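Local structure of terminal oxygenase component of carbazole (Janthinobacterium sp., 7BUG) at residues Trp15-Asp20 with Leu368-Asn373; Ala21-Arg26 with Gly375-Ala380; His93-Arg98 with Cys105-Asn110. The protein is the terminal oxygenase of carbazole 1,9a-dioxygenase, using a Rieske [2Fe-2S] cluster and an iron(II) site to dihydroxylate carbazole at its angular C-9a and adjacent C-1 positions. All coordinates share one frame; numbering follows the deposited sequence. Where two conformers were deposited one is given.

Interaction 1 of 3, residues Trp15-Asp20 with Leu368-Asn373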
loop_
_atom_site.group_PDB
_atom_site.type_symbol
_atom_site.label_atom_id
_atom_site.label_comp_id
_atom_site.label_asym_id
_atom_site.label_seq_id
_atom_site.Cartn_x
_atom_site.Cartn_y
_atom_site.Cartn_z
ATOM N N TRP A 15 -15.201 -5.533 -27.287
ATOM C CA TRP A 15 -13.734 -5.307 -27.209
ATOM C C TRP A 15 -13.157 -5.931 -25.931
ATOM O O TRP A 15 -12.285 -5.317 -25.242
ATOM C CB TRP A 15 -13.434 -3.812 -27.364
ATOM C CG TRP A 15 -14.262 -2.932 -26.485
ATOM C CD1 TRP A 15 -14.059 -2.654 -25.167
ATOM C CD2 TRP A 15 -15.346 -2.086 -26.896
ATOM N NE1 TRP A 15 -14.979 -1.754 -24.706
ATOM C CE2 TRP A 15 -15.790 -1.390 -25.745
ATOM C CE3 TRP A 15 -15.984 -1.846 -28.110
ATOM C CZ2 TRP A 15 -16.841 -0.481 -25.765
ATOM C CZ3 TRP A 15 -17.051 -0.980 -28.115
ATOM C CH2 TRP A 15 -17.449 -0.284 -26.977
ATOM N N ALA A 16 -13.557 -7.148 -25.600
ATOM C CA ALA A 16 -13.188 -7.809 -24.339
ATOM C C ALA A 16 -11.684 -8.091 -24.292
ATOM O O ALA A 16 -11.090 -7.908 -23.229
ATOM C CB ALA A 16 -13.965 -9.084 -24.130
ATOM N N PRO A 17 -11.003 -8.502 -25.385
ATOM C CA PRO A 17 -9.558 -8.773 -25.299
ATOM C C PRO A 17 -8.777 -7.501 -24.930
ATOM O O PRO A 17 -7.853 -7.575 -24.151
ATOM C CB PRO A 17 -9.185 -9.281 -26.691
ATOM C CG PRO A 17 -10.511 -9.901 -27.195
ATOM C CD PRO A 17 -11.556 -8.918 -26.694
ATOM N N TYR A 18 -9.209 -6.384 -25.462
ATOM C CA TYR A 18 -8.577 -5.058 -25.139
ATOM C C TYR A 18 -8.728 -4.762 -23.656
ATOM O O TYR A 18 -7.762 -4.293 -23.034
ATOM C CB TYR A 18 -9.222 -3.977 -25.973
ATOM C CG TYR A 18 -8.712 -2.591 -25.680
ATOM C CD1 TYR A 18 -7.483 -2.175 -26.118
ATOM C CD2 TYR A 18 -9.468 -1.728 -24.932
ATOM C CE1 TYR A 18 -7.053 -0.870 -25.868
ATOM C CE2 TYR A 18 -9.069 -0.435 -24.683
ATOM C CZ TYR A 18 -7.871 0.011 -25.172
ATOM O OH TYR A 18 -7.471 1.316 -25.052
ATOM N N VAL A 19 -9.929 -4.969 -23.090
ATOM C CA VAL A 19 -10.156 -4.752 -21.635
ATOM C C VAL A 19 -9.326 -5.742 -20.820
ATOM O O VAL A 19 -8.840 -5.397 -19.720
ATOM C CB VAL A 19 -11.657 -4.823 -21.304
ATOM C CG1 VAL A 19 -11.843 -4.807 -19.815
ATOM C CG2 VAL A 19 -12.372 -3.693 -21.989
ATOM N N ASP A 20 -9.072 -6.948 -21.332
ATOM C CA ASP A 20 -8.241 -7.905 -20.595
ATOM C C ASP A 20 -6.761 -7.486 -20.625
ATOM O O ASP A 20 -5.960 -7.973 -19.767
ATOM C CB ASP A 20 -8.385 -9.295 -21.210
ATOM C CG ASP A 20 -7.999 -10.393 -20.273
ATOM O OD1 ASP A 20 -8.241 -10.236 -19.073
ATOM O OD2 ASP A 20 -7.563 -11.443 -20.795
ATOM N N LEU A 368 -10.075 -2.788 -33.122
ATOM C CA LEU A 368 -8.863 -3.134 -33.914
ATOM C C LEU A 368 -7.881 -3.853 -32.984
ATOM O O LEU A 368 -7.319 -4.920 -33.336
ATOM C CB LEU A 368 -8.241 -1.863 -34.476
ATOM C CG LEU A 368 -6.943 -2.204 -35.187
ATOM C CD1 LEU A 368 -7.134 -2.195 -36.678
ATOM C CD2 LEU A 368 -5.808 -1.323 -34.756
ATOM N N ALA A 369 -7.647 -3.315 -31.787
ATOM C CA ALA A 369 -6.656 -3.887 -30.861
ATOM C C ALA A 369 -7.129 -5.268 -30.447
ATOM O O ALA A 369 -6.289 -6.164 -30.280
ATOM C CB ALA A 369 -6.497 -2.990 -29.645
ATOM N N SER A 370 -8.429 -5.424 -30.183
ATOM C CA SER A 370 -8.999 -6.715 -29.730
ATOM C C SER A 370 -8.791 -7.772 -30.816
ATOM O O SER A 370 -8.465 -8.913 -30.429
ATOM C CB SER A 370 -10.444 -6.572 -29.402
ATOM O OG SER A 370 -10.687 -5.774 -28.249
ATOM N N GLU A 371 -8.964 -7.389 -32.080
ATOM C CA GLU A 371 -8.976 -8.376 -33.198
ATOM C C GLU A 371 -7.543 -8.701 -33.634
ATOM O O GLU A 371 -7.284 -9.866 -34.009
ATOM C CB GLU A 371 -9.814 -7.889 -34.378
ATOM C CG GLU A 371 -9.825 -8.916 -35.509
ATOM C CD GLU A 371 -10.623 -8.575 -36.769
ATOM O OE1 GLU A 371 -11.131 -7.425 -36.874
ATOM O OE2 GLU A 371 -10.712 -9.454 -37.665
ATOM N N HIS A 372 -6.610 -7.751 -33.559
ATOM C CA HIS A 372 -5.338 -7.818 -34.316
ATOM C C HIS A 372 -4.102 -7.839 -33.428
ATOM O O HIS A 372 -3.022 -7.924 -33.984
ATOM C CB HIS A 372 -5.252 -6.692 -35.320
ATOM C CG HIS A 372 -6.230 -6.825 -36.424
ATOM N ND1 HIS A 372 -6.131 -7.829 -37.368
ATOM C CD2 HIS A 372 -7.331 -6.085 -36.722
ATOM C CE1 HIS A 372 -7.132 -7.677 -38.242
ATOM N NE2 HIS A 372 -7.897 -6.626 -37.848
ATOM N N ASN A 373 -4.251 -7.811 -32.106
ATOM C CA ASN A 373 -3.092 -7.951 -31.182
ATOM C C ASN A 373 -2.445 -9.332 -31.363
ATOM O O ASN A 373 -3.143 -10.303 -31.745
ATOM C CB ASN A 373 -3.497 -7.720 -29.743
ATOM C CG ASN A 373 -4.257 -8.888 -29.154
ATOM O OD1 ASN A 373 -3.658 -9.857 -28.675
ATOM N ND2 ASN A 373 -5.578 -8.763 -29.106
#

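Interaction 2 of 3, residues Ala21-Arg26 with Gly375-Ala380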
loop_
_atom_site.group_PDB
_atom_site.type_symbol
_atom_site.label_atom_id
_atom_site.label_comp_id
_atom_site.label_asym_id
_atom_site.label_seq_id
_atom_site.Cartn_x
_atom_site.Cartn_y
_atom_site.Cartn_z
ATOM N N ALA A 21 -6.364 -6.671 -21.591
ATOM C CA ALA A 21 -4.930 -6.420 -21.884
ATOM C C ALA A 21 -4.318 -5.342 -20.968
ATOM O O ALA A 21 -3.654 -4.420 -21.443
ATOM C CB ALA A 21 -4.720 -6.186 -23.348
ATOM N N LYS A 22 -4.476 -5.515 -19.655
ATOM C CA LYS A 22 -3.997 -4.594 -18.613
ATOM C C LYS A 22 -2.474 -4.439 -18.671
ATOM O O LYS A 22 -1.961 -3.319 -18.406
ATOM C CB LYS A 22 -4.492 -5.107 -17.254
ATOM C CG LYS A 22 -4.148 -4.211 -16.086
ATOM C CD LYS A 22 -4.692 -4.791 -14.810
ATOM C CE LYS A 22 -6.195 -4.929 -14.877
ATOM N NZ LYS A 22 -6.771 -4.637 -13.544
ATOM N N LEU A 23 -1.747 -5.498 -19.045
ATOM C CA LEU A 23 -0.264 -5.477 -19.146
ATOM C C LEU A 23 0.228 -5.233 -20.570
ATOM O O LEU A 23 1.466 -5.276 -20.776
ATOM C CB LEU A 23 0.291 -6.817 -18.644
ATOM C CG LEU A 23 0.345 -6.989 -17.146
ATOM C CD1 LEU A 23 0.649 -8.445 -16.809
ATOM C CD2 LEU A 23 1.386 -6.051 -16.515
ATOM N N GLY A 24 -0.645 -4.958 -21.530
ATOM C CA GLY A 24 -0.274 -4.776 -22.930
ATOM C C GLY A 24 -0.304 -6.067 -23.725
ATOM O O GLY A 24 -0.635 -7.145 -23.200
ATOM N N PHE A 25 0.133 -5.960 -24.952
ATOM C CA PHE A 25 0.105 -7.055 -25.946
ATOM C C PHE A 25 1.501 -7.623 -26.084
ATOM O O PHE A 25 2.461 -6.917 -26.471
ATOM C CB PHE A 25 -0.447 -6.537 -27.271
ATOM C CG PHE A 25 -1.868 -6.057 -27.144
ATOM C CD1 PHE A 25 -2.882 -6.889 -26.668
ATOM C CD2 PHE A 25 -2.199 -4.795 -27.610
ATOM C CE1 PHE A 25 -4.204 -6.444 -26.654
ATOM C CE2 PHE A 25 -3.526 -4.381 -27.608
ATOM C CZ PHE A 25 -4.519 -5.183 -27.081
ATOM N N ARG A 26 1.608 -8.927 -25.875
ATOM C CA ARG A 26 2.838 -9.680 -26.105
ATOM C C ARG A 26 3.039 -9.858 -27.617
ATOM O O ARG A 26 2.069 -9.737 -28.360
ATOM C CB ARG A 26 2.819 -10.995 -25.330
ATOM C CG ARG A 26 4.159 -11.710 -25.270
ATOM C CD ARG A 26 4.031 -12.969 -24.415
ATOM N NE ARG A 26 5.333 -13.569 -24.286
ATOM C CZ ARG A 26 6.282 -13.117 -23.457
ATOM N NH1 ARG A 26 5.990 -12.210 -22.527
ATOM N NH2 ARG A 26 7.467 -13.697 -23.468
ATOM N N GLY A 375 -1.095 -11.127 -28.919
ATOM C CA GLY A 375 -1.147 -11.889 -27.681
ATOM C C GLY A 375 -1.421 -11.001 -26.481
ATOM O O GLY A 375 -0.964 -9.844 -26.478
ATOM N N ILE A 376 -2.094 -11.539 -25.482
ATOM C CA ILE A 376 -2.380 -10.803 -24.214
ATOM C C ILE A 376 -1.340 -11.205 -23.174
ATOM O O ILE A 376 -1.289 -12.373 -22.729
ATOM C CB ILE A 376 -3.828 -11.013 -23.749
ATOM C CG1 ILE A 376 -4.767 -10.350 -24.758
ATOM C CG2 ILE A 376 -4.035 -10.503 -22.334
ATOM C CD1 ILE A 376 -6.202 -10.721 -24.612
ATOM N N GLN A 377 -0.551 -10.225 -22.744
ATOM C CA GLN A 377 0.438 -10.480 -21.680
ATOM C C GLN A 377 -0.295 -10.742 -20.378
ATOM O O GLN A 377 -1.262 -9.991 -20.029
ATOM C CB GLN A 377 1.369 -9.271 -21.554
ATOM C CG GLN A 377 2.356 -9.403 -20.415
ATOM C CD GLN A 377 3.592 -10.186 -20.803
ATOM O OE1 GLN A 377 3.575 -10.938 -21.791
ATOM N NE2 GLN A 377 4.692 -10.010 -20.080
ATOM N N THR A 378 0.151 -11.749 -19.646
ATOM C CA THR A 378 -0.494 -12.122 -18.365
ATOM C C THR A 378 0.553 -12.274 -17.264
ATOM O O THR A 378 1.745 -12.237 -17.537
ATOM C CB THR A 378 -1.258 -13.452 -18.491
ATOM O OG1 THR A 378 -0.284 -14.493 -18.512
ATOM C CG2 THR A 378 -2.133 -13.515 -19.720
ATOM N N GLN A 379 0.065 -12.312 -16.040
ATOM C CA GLN A 379 0.933 -12.439 -14.850
ATOM C C GLN A 379 1.670 -13.772 -14.983
ATOM O O GLN A 379 2.811 -13.878 -14.487
ATOM C CB GLN A 379 0.126 -12.262 -13.553
ATOM C CG GLN A 379 0.224 -10.878 -12.931
ATOM C CD GLN A 379 1.621 -10.345 -12.722
ATOM O OE1 GLN A 379 2.539 -11.018 -12.222
ATOM N NE2 GLN A 379 1.786 -9.090 -13.081
ATOM N N ALA A 380 1.112 -14.763 -15.680
ATOM C CA ALA A 380 1.803 -16.036 -15.935
ATOM C C ALA A 380 3.075 -15.792 -16.764
ATOM O O ALA A 380 4.070 -16.431 -16.494
ATOM C CB ALA A 380 0.887 -17.048 -16.611
HETATM O O HOH W 1 -2.193 -7.639 -20.938
#

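Interaction 3 of 3, residues His93-Arg98 with Cys105-Asn110. With FES (Fe2/s2 (inorganic) cluster), chain D.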
loop_
_atom_site.group_PDB
_atom_site.type_symbol
_atom_site.label_atom_id
_atom_site.label_comp_id
_atom_site.label_asym_id
_atom_site.label_seq_id
_atom_site.Cartn_x
_atom_site.Cartn_y
_atom_site.Cartn_z
ATOM N N HIS A 93 25.652 -16.166 -6.804
ATOM C CA HIS A 93 26.403 -17.445 -6.851
ATOM C C HIS A 93 27.127 -17.563 -8.180
ATOM O O HIS A 93 27.529 -18.642 -8.517
ATOM C CB HIS A 93 25.542 -18.675 -6.569
ATOM C CG HIS A 93 24.577 -18.479 -5.457
ATOM N ND1 HIS A 93 23.345 -17.866 -5.635
ATOM C CD2 HIS A 93 24.639 -18.872 -4.166
ATOM C CE1 HIS A 93 22.731 -17.831 -4.458
ATOM N NE2 HIS A 93 23.496 -18.455 -3.538
ATOM N N ALA A 94 27.236 -16.481 -8.914
ATOM C CA ALA A 94 28.099 -16.409 -10.115
ATOM C C ALA A 94 27.653 -17.348 -11.237
ATOM O O ALA A 94 28.509 -17.685 -12.120
ATOM C CB ALA A 94 29.550 -16.650 -9.764
ATOM N N TRP A 95 26.363 -17.655 -11.346
ATOM C CA TRP A 95 25.832 -18.204 -12.609
ATOM C C TRP A 95 26.086 -17.194 -13.713
ATOM O O TRP A 95 25.770 -16.008 -13.618
ATOM C CB TRP A 95 24.351 -18.564 -12.524
ATOM C CG TRP A 95 24.033 -19.703 -11.629
ATOM C CD1 TRP A 95 24.648 -20.095 -10.475
ATOM C CD2 TRP A 95 22.930 -20.590 -11.827
ATOM N NE1 TRP A 95 24.015 -21.196 -9.956
ATOM C CE2 TRP A 95 22.949 -21.501 -10.751
ATOM C CE3 TRP A 95 21.913 -20.656 -12.781
ATOM C CZ2 TRP A 95 21.965 -22.483 -10.616
ATOM C CZ3 TRP A 95 20.971 -21.668 -12.662
ATOM C CH2 TRP A 95 21.014 -22.558 -11.592
ATOM N N THR A 96 26.718 -17.629 -14.809
ATOM C CA THR A 96 27.187 -16.753 -15.883
ATOM C C THR A 96 26.458 -17.081 -17.186
ATOM O O THR A 96 26.446 -18.269 -17.610
ATOM C CB THR A 96 28.698 -16.926 -16.035
ATOM O OG1 THR A 96 29.281 -16.523 -14.789
ATOM C CG2 THR A 96 29.247 -16.082 -17.164
ATOM N N TYR A 97 25.921 -16.043 -17.822
ATOM C CA TYR A 97 25.055 -16.154 -19.010
ATOM C C TYR A 97 25.683 -15.422 -20.193
ATOM O O TYR A 97 26.262 -14.353 -20.056
ATOM C CB TYR A 97 23.686 -15.570 -18.706
ATOM C CG TYR A 97 23.040 -16.157 -17.470
ATOM C CD1 TYR A 97 22.240 -17.284 -17.572
ATOM C CD2 TYR A 97 23.120 -15.515 -16.248
ATOM C CE1 TYR A 97 21.576 -17.796 -16.479
ATOM C CE2 TYR A 97 22.481 -16.027 -15.134
ATOM C CZ TYR A 97 21.695 -17.165 -15.253
ATOM O OH TYR A 97 21.011 -17.574 -14.132
ATOM N N ARG A 98 25.543 -16.013 -21.369
ATOM C CA ARG A 98 25.888 -15.302 -22.620
ATOM C C ARG A 98 24.794 -14.305 -22.976
ATOM O O ARG A 98 23.641 -14.702 -23.044
ATOM C CB ARG A 98 26.107 -16.316 -23.736
ATOM C CG ARG A 98 27.268 -17.254 -23.450
ATOM C CD ARG A 98 27.691 -17.860 -24.778
ATOM N NE ARG A 98 26.716 -18.798 -25.233
ATOM C CZ ARG A 98 26.877 -20.123 -25.297
ATOM N NH1 ARG A 98 28.004 -20.694 -24.882
ATOM N NH2 ARG A 98 25.906 -20.877 -25.784
ATOM N N CYS A 105 26.591 -20.578 -19.307
ATOM C CA CYS A 105 27.837 -21.105 -19.921
ATOM C C CYS A 105 28.874 -21.459 -18.862
ATOM O O CYS A 105 29.825 -22.203 -19.199
ATOM C CB CYS A 105 28.371 -20.134 -20.955
ATOM S SG CYS A 105 28.968 -18.568 -20.285
ATOM N N ASP A 106 28.748 -20.958 -17.639
ATOM C CA ASP A 106 29.774 -21.131 -16.583
ATOM C C ASP A 106 29.060 -20.871 -15.252
ATOM O O ASP A 106 28.089 -20.106 -15.222
ATOM C CB ASP A 106 30.965 -20.199 -16.772
ATOM C CG ASP A 106 31.949 -20.674 -17.827
ATOM O OD1 ASP A 106 32.642 -21.697 -17.551
ATOM O OD2 ASP A 106 32.029 -20.008 -18.918
ATOM N N ILE A 107 29.573 -21.466 -14.197
ATOM C CA ILE A 107 29.182 -21.055 -12.820
ATOM C C ILE A 107 30.440 -20.933 -11.973
ATOM O O ILE A 107 31.083 -21.981 -11.721
ATOM C CB ILE A 107 28.178 -22.014 -12.166
ATOM C CG1 ILE A 107 26.924 -22.231 -13.007
ATOM C CG2 ILE A 107 27.830 -21.508 -10.750
ATOM C CD1 ILE A 107 26.003 -23.284 -12.497
ATOM N N LEU A 108 30.830 -19.729 -11.572
ATOM C CA LEU A 108 32.160 -19.549 -10.938
ATOM C C LEU A 108 32.245 -20.316 -9.627
ATOM O O LEU A 108 33.328 -20.802 -9.288
ATOM C CB LEU A 108 32.535 -18.080 -10.736
ATOM C CG LEU A 108 32.468 -17.171 -11.968
ATOM C CD1 LEU A 108 33.133 -15.840 -11.673
ATOM C CD2 LEU A 108 33.038 -17.782 -13.221
ATOM N N THR A 109 31.139 -20.427 -8.879
ATOM C CA THR A 109 31.121 -21.111 -7.575
ATOM C C THR A 109 31.114 -22.628 -7.699
ATOM O O THR A 109 31.293 -23.276 -6.662
ATOM C CB THR A 109 29.893 -20.648 -6.783
ATOM O OG1 THR A 109 28.688 -20.917 -7.531
ATOM C CG2 THR A 109 30.039 -19.193 -6.407
ATOM N N ASN A 110 30.912 -23.185 -8.881
ATOM C CA ASN A 110 30.918 -24.651 -9.075
ATOM C C ASN A 110 31.111 -24.964 -10.549
ATOM O O ASN A 110 30.174 -25.133 -11.314
ATOM C CB ASN A 110 29.682 -25.351 -8.538
ATOM C CG ASN A 110 29.805 -26.853 -8.742
ATOM O OD1 ASN A 110 30.860 -27.300 -9.221
ATOM N ND2 ASN A 110 28.710 -27.602 -8.510
HETATM FE FE1 FES D . 22.024 -15.773 -9.365
HETATM FE FE2 FES D . 22.330 -17.649 -7.440
HETATM S S1 FES D . 23.678 -17.232 -9.180
HETATM S S2 FES D . 20.681 -16.138 -7.602
#

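Interaction 1 of 3, residues Trp15-Asp20 with Leu368-Asn373
The ring of Tyr18 meets Ala369 obliquely: ring carbon CD1 of Tyr18 rests 3.8 Å from CB of Ala369. The indole of Trp15 leads away from segment 368-373 toward Val363 and Lys367; CB of Trp15 touches Ser370, and Val19 CG2 sits at the indole edge in plane. These groups belong to a near-perpendicular helix-helix crossing, in which the short N-terminal helix 16-20 packs across the last turn of helix 360-372; the segment axes run 92° apart and approach to 7.7 Å. The contact ties the start of the chain to the end of the ring-hydroxylase part, away from the iron and cluster sites.

Ser370 is the knot of the crossing. Its OG takes the backbone N-H of Tyr18 at 3.2 Å in a somewhat bent bond (144°). This amide lies in the first turn of helix 16-20, one residue ahead of the first bond back along that helix, from Val19 N to Trp15 O, so the serine serves an N-H that the helix itself leaves over. With chi1 at -68°, OG stands beside the backbone N of Ser370, where it can also reach the carbonyl of Arg366 one turn earlier. Pro17 flanks this bond with its ring: CD of Pro17 is 3.6 Å from OG of Ser370, and CG and CB lie over CB and the carbonyl O of Ser370. The phenol of Tyr18 leads away from the crossing, held by Glu176 and Trp365, whose indole stands at about a right angle to the tyrosine ring. Where the chain leaves the helix, the side chain of Asn373 folds back and ND2 of Asn373 donates, within its own amide plane, to O of Ala369 at 2.9 Å, a carbonyl that also accepts Asn373 N.

Interaction 2 of 3, residues Ala21-Arg26 with Gly375-Ala380
Gln377, Leu23 and Arg26 carry most of this contact, in which a single beta bridge pairs Phe25 with Ile376 and joins the loop ahead of strand 28-32 to the C-terminal tail. Gly24, the last residue of a type I turn begun at Ala21, offers its O to Gln377 N at 3.1 Å, while Arg26 N makes a weak bond to Gly375 O. The same Gly375 O lies at the edge of the Phe25 ring, in its plane.

Gln377 works on two fronts. Its CG packs against CB of Leu23 at 3.8 Å, and a bend at chi2 (84°) carries the amide across to Arg26. There NH1 of Arg26 points at a lone pair of OE1 of Gln377, 2.8 Å away, with the guanidinium and amide planes only 5° apart. Glu51 also bridges the pair, making a salt bridge to NH1 and accepting, as does Leu49 O, from NE2 of Gln377; Asp139 and Tyr124 take other nitrogens of the guanidinium. A leucine in place of Arg26 would probably leave Glu51 and Asp139 without their cationic partner and OE1 of Gln377 without the NH1 donor.

Leu23 covers the other flank. Its CD1 comes within 4.0 Å of Gln379 NE2, the two side chains meeting at about a right angle, with the polar end of Gln379 held by Glu291. One water fastens turn and tail, accepting from Leu23 N at 2.9 Å and donating to Gly24 O and to Gln377 O, the latter 2.7 Å from the water.

Interaction 3 of 3, residues His93-Arg98 with Cys105-Asn110
Strands 95-98 and 105-107 run antiparallel, their axes 4.7 Å apart, with Trp95 and Ile107 as a non-hydrogen-bonded pair and Thr96 and Asp106 as a hydrogen-bonded one; Cys105 and Asp106 together face Thr96 in a classic beta bulge. This hairpin of the Rieske domain carries the cluster ligand His93, whose ND1 binds iron FE2 of the cluster at 2.1 Å alongside His71.

Trp95 lies beside the cluster, CD1 of the indole 3.3 Å from sulfide S1. Ile107 covers one face of that indole in a CH-pi contact, its CD1 3.9 Å from the centroid of the five-membered ring and 9° off the normal. Just beyond the strand ends, CB of Ala94 is pressed against CB of Leu108 at 3.4 Å, tighter than usual; toward the other end SG of Cys105 lies against CG of Arg98. NE2 of His93 reaches Asp180 of the second subunit, a link consistent with electron transfer between subunits, as in other Rieske oxygenases. The loop that presents the histidine is anchored by Thr109, whose OG1 lies 2.7 Å from O of His93 and donates to it, tilted 23° from the carbonyl plane.

Interactions 1 and 2 are neighbours, their centres 11 Å apart. Both bring the N-terminal region onto the C-terminal one, and they touch directly: CB of Asn373 lies 3.2 Å from CD1 of Phe25, and O of Pro17 lies 3.6 Å from CD1 of Ile376. Interaction 3 is nested in sequence within the loops they close, but it stands apart, its centre about 42 Å from that of interaction 1 and about 31 Å from that of interaction 2. It alone holds cluster residues. The iron(II) site of His183, His187 and Asp333 belongs to none of the three, though interaction 3 faces the second subunit near the part of its sequence holding that subunit's His183.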